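Local structure of MSHA biogenesis protein MshE (Vibrio cholerae, 5HTL) at residues 101-106 and 128-133. The protein binds the second messenger cyclic di-GMP through its N-terminal MshEN region and probably takes part in MSHA pilus biogenesis. Sequence-based numbering, arbitrary orientation.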
loop_
_atom_site.group_PDB
_atom_site.type_symbol
_atom_site.label_atom_id
_atom_site.label_comp_id
_atom_site.label_asym_id
_atom_site.label_seq_id
_atom_site.Cartn_x
_atom_site.Cartn_y
_atom_site.Cartn_z
ATOM N N THR A 101 -6.994 12.653 -1.315
ATOM C CA THR A 101 -5.985 11.596 -1.375
ATOM C C THR A 101 -4.708 12.111 -2.015
ATOM O O THR A 101 -4.752 12.775 -3.052
ATOM C CB THR A 101 -6.483 10.362 -2.155
ATOM O OG1 THR A 101 -7.660 9.838 -1.529
ATOM C CG2 THR A 101 -5.420 9.276 -2.172
ATOM N N LEU A 102 -3.575 11.835 -1.370
ATOM C CA LEU A 102 -2.270 12.195 -1.902
ATOM C C LEU A 102 -1.525 10.917 -2.249
ATOM O O LEU A 102 -1.575 9.939 -1.507
ATOM C CB LEU A 102 -1.444 12.955 -0.863
ATOM C CG LEU A 102 -2.036 14.238 -0.289
ATOM C CD1 LEU A 102 -1.071 14.872 0.709
ATOM C CD2 LEU A 102 -2.304 15.200 -1.403
ATOM N N ARG A 103 -0.831 10.938 -3.377
ATOM C CA ARG A 103 0.131 9.902 -3.671
ATOM C C ARG A 103 1.485 10.442 -3.244
ATOM O O ARG A 103 1.890 11.512 -3.670
ATOM C CB ARG A 103 0.130 9.567 -5.159
ATOM C CG ARG A 103 1.158 8.502 -5.550
ATOM C CD ARG A 103 0.917 7.948 -6.948
ATOM N NE ARG A 103 -0.337 7.212 -6.974
ATOM C CZ ARG A 103 -1.453 7.660 -7.543
ATOM N NH1 ARG A 103 -1.453 8.820 -8.186
ATOM N NH2 ARG A 103 -2.555 6.926 -7.492
ATOM N N ILE A 104 2.183 9.662 -2.426
ATOM C CA ILE A 104 3.441 10.112 -1.848
ATOM C C ILE A 104 4.544 9.099 -2.120
ATOM O O ILE A 104 4.439 7.929 -1.746
ATOM C CB ILE A 104 3.309 10.331 -0.323
ATOM C CG1 ILE A 104 2.210 11.363 -0.026
ATOM C CG2 ILE A 104 4.648 10.771 0.283
ATOM C CD1 ILE A 104 2.085 11.738 1.440
ATOM N N ALA A 105 5.604 9.570 -2.773
ATOM C CA ALA A 105 6.799 8.751 -2.987
ATOM C C ALA A 105 7.728 8.895 -1.795
ATOM O O ALA A 105 8.012 10.009 -1.368
ATOM C CB ALA A 105 7.506 9.165 -4.274
HETATM N N MSE A 106 8.174 7.784 -1.225
HETATM C CA MSE A 106 9.129 7.826 -0.118
HETATM C C MSE A 106 10.302 6.924 -0.394
HETATM O O MSE A 106 10.165 5.905 -1.064
HETATM C CB MSE A 106 8.473 7.353 1.174
HETATM C CG MSE A 106 7.375 8.241 1.665
HETATM SE SE MSE A 106 6.725 7.564 3.351
HETATM C CE MSE A 106 8.236 7.993 4.481
ATOM N N GLU A 128 -1.552 7.399 -0.464
ATOM C CA GLU A 128 -1.136 6.189 -1.149
ATOM C C GLU A 128 0.379 6.273 -1.254
ATOM O O GLU A 128 0.894 7.280 -1.728
ATOM C CB GLU A 128 -1.739 6.123 -2.553
ATOM C CG GLU A 128 -3.257 6.121 -2.614
ATOM C CD GLU A 128 -3.764 6.088 -4.045
ATOM O OE1 GLU A 128 -4.885 6.576 -4.294
ATOM O OE2 GLU A 128 -3.031 5.584 -4.923
ATOM N N PHE A 129 1.082 5.223 -0.828
ATOM C CA PHE A 129 2.548 5.238 -0.822
ATOM C C PHE A 129 3.154 4.469 -1.981
ATOM O O PHE A 129 2.657 3.416 -2.380
ATOM C CB PHE A 129 3.115 4.668 0.485
ATOM C CG PHE A 129 2.782 5.479 1.703
ATOM C CD1 PHE A 129 3.305 6.749 1.874
ATOM C CD2 PHE A 129 1.955 4.959 2.688
ATOM C CE1 PHE A 129 3.002 7.496 3.012
ATOM C CE2 PHE A 129 1.648 5.696 3.818
ATOM C CZ PHE A 129 2.171 6.963 3.977
ATOM N N VAL A 130 4.246 5.002 -2.509
ATOM C CA VAL A 130 5.069 4.309 -3.483
ATOM C C VAL A 130 6.521 4.507 -3.069
ATOM O O VAL A 130 6.841 5.421 -2.312
ATOM C CB VAL A 130 4.821 4.812 -4.927
ATOM C CG1 VAL A 130 3.335 4.703 -5.303
ATOM C CG2 VAL A 130 5.293 6.236 -5.104
ATOM N N ILE A 131 7.394 3.624 -3.517
ATOM C CA ILE A 131 8.807 3.717 -3.173
ATOM C C ILE A 131 9.636 4.182 -4.380
ATOM O O ILE A 131 9.353 3.815 -5.533
ATOM C CB ILE A 131 9.327 2.370 -2.571
ATOM C CG1 ILE A 131 10.720 2.539 -1.958
ATOM C CG2 ILE A 131 9.325 1.256 -3.602
ATOM C CD1 ILE A 131 11.185 1.326 -1.159
ATOM N N ALA A 132 10.639 5.012 -4.117
ATOM C CA ALA A 132 11.579 5.419 -5.153
ATOM C C ALA A 132 12.977 5.422 -4.553
ATOM O O ALA A 132 13.127 5.553 -3.340
ATOM C CB ALA A 132 11.212 6.806 -5.677
ATOM N N PRO A 133 14.012 5.268 -5.390
ATOM C CA PRO A 133 15.376 5.406 -4.867
ATOM C C PRO A 133 15.633 6.784 -4.265
ATOM O O PRO A 133 15.130 7.805 -4.758
ATOM C CB PRO A 133 16.248 5.208 -6.109
ATOM C CG PRO A 133 15.391 4.410 -7.041
ATOM C CD PRO A 133 13.994 4.874 -6.811
#
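With CG of Arg103 trans to the main-chain nitrogen (chi1 178°), a bend at chi3 (-66°) turns the guanidinium toward Glu128. Glu128 runs extended beyond CG to meet it. NH2 of Arg103 lies 2.9 Å from OE2 of Glu128. This salt bridge carries a weak, bent hydrogen bond, its two flat groups 81° apart. OE1 of Glu128 sits 3.5 Å from the methyl CG2 of Thr101. It also makes a long, weak ion pair with Arg38 of the second subunit. Farther along the face of Arg103 and Glu128, Val130 CG2 packs 3.8 Å from Ala105 CB.

Strands 101-106 and 126-131 are parallel neighbours, joined by helix 112-121 in a beta-alpha-beta unit of the MshEN domain. Glu128 N gives a 2.7 Å hydrogen bond to Leu102 O. Ile104 uses both backbone groups, its N to Glu128 O and its O to Val130 N. Met106 does likewise with Val130 O and Ala132 N. The last, from Ala132 N to Met106 O, is longer, at 3.2 Å.

On the face of Ile104, Met106 and Phe129, helix 112-121 covers the side chains. SE of Met106, a selenomethionine, approaches the Phe129 ring obliquely, 3.7 Å from Phe129 CE1, in a Met-aromatic contact. Ile104 CB lies 4.2 Å from Phe129 CD1. The Ile131 side chain packs on Leu55 and Ala59, about 6 Å from a bound cyclic di-GMP; its backbone hydrogen-bonds pocket residue Pro65.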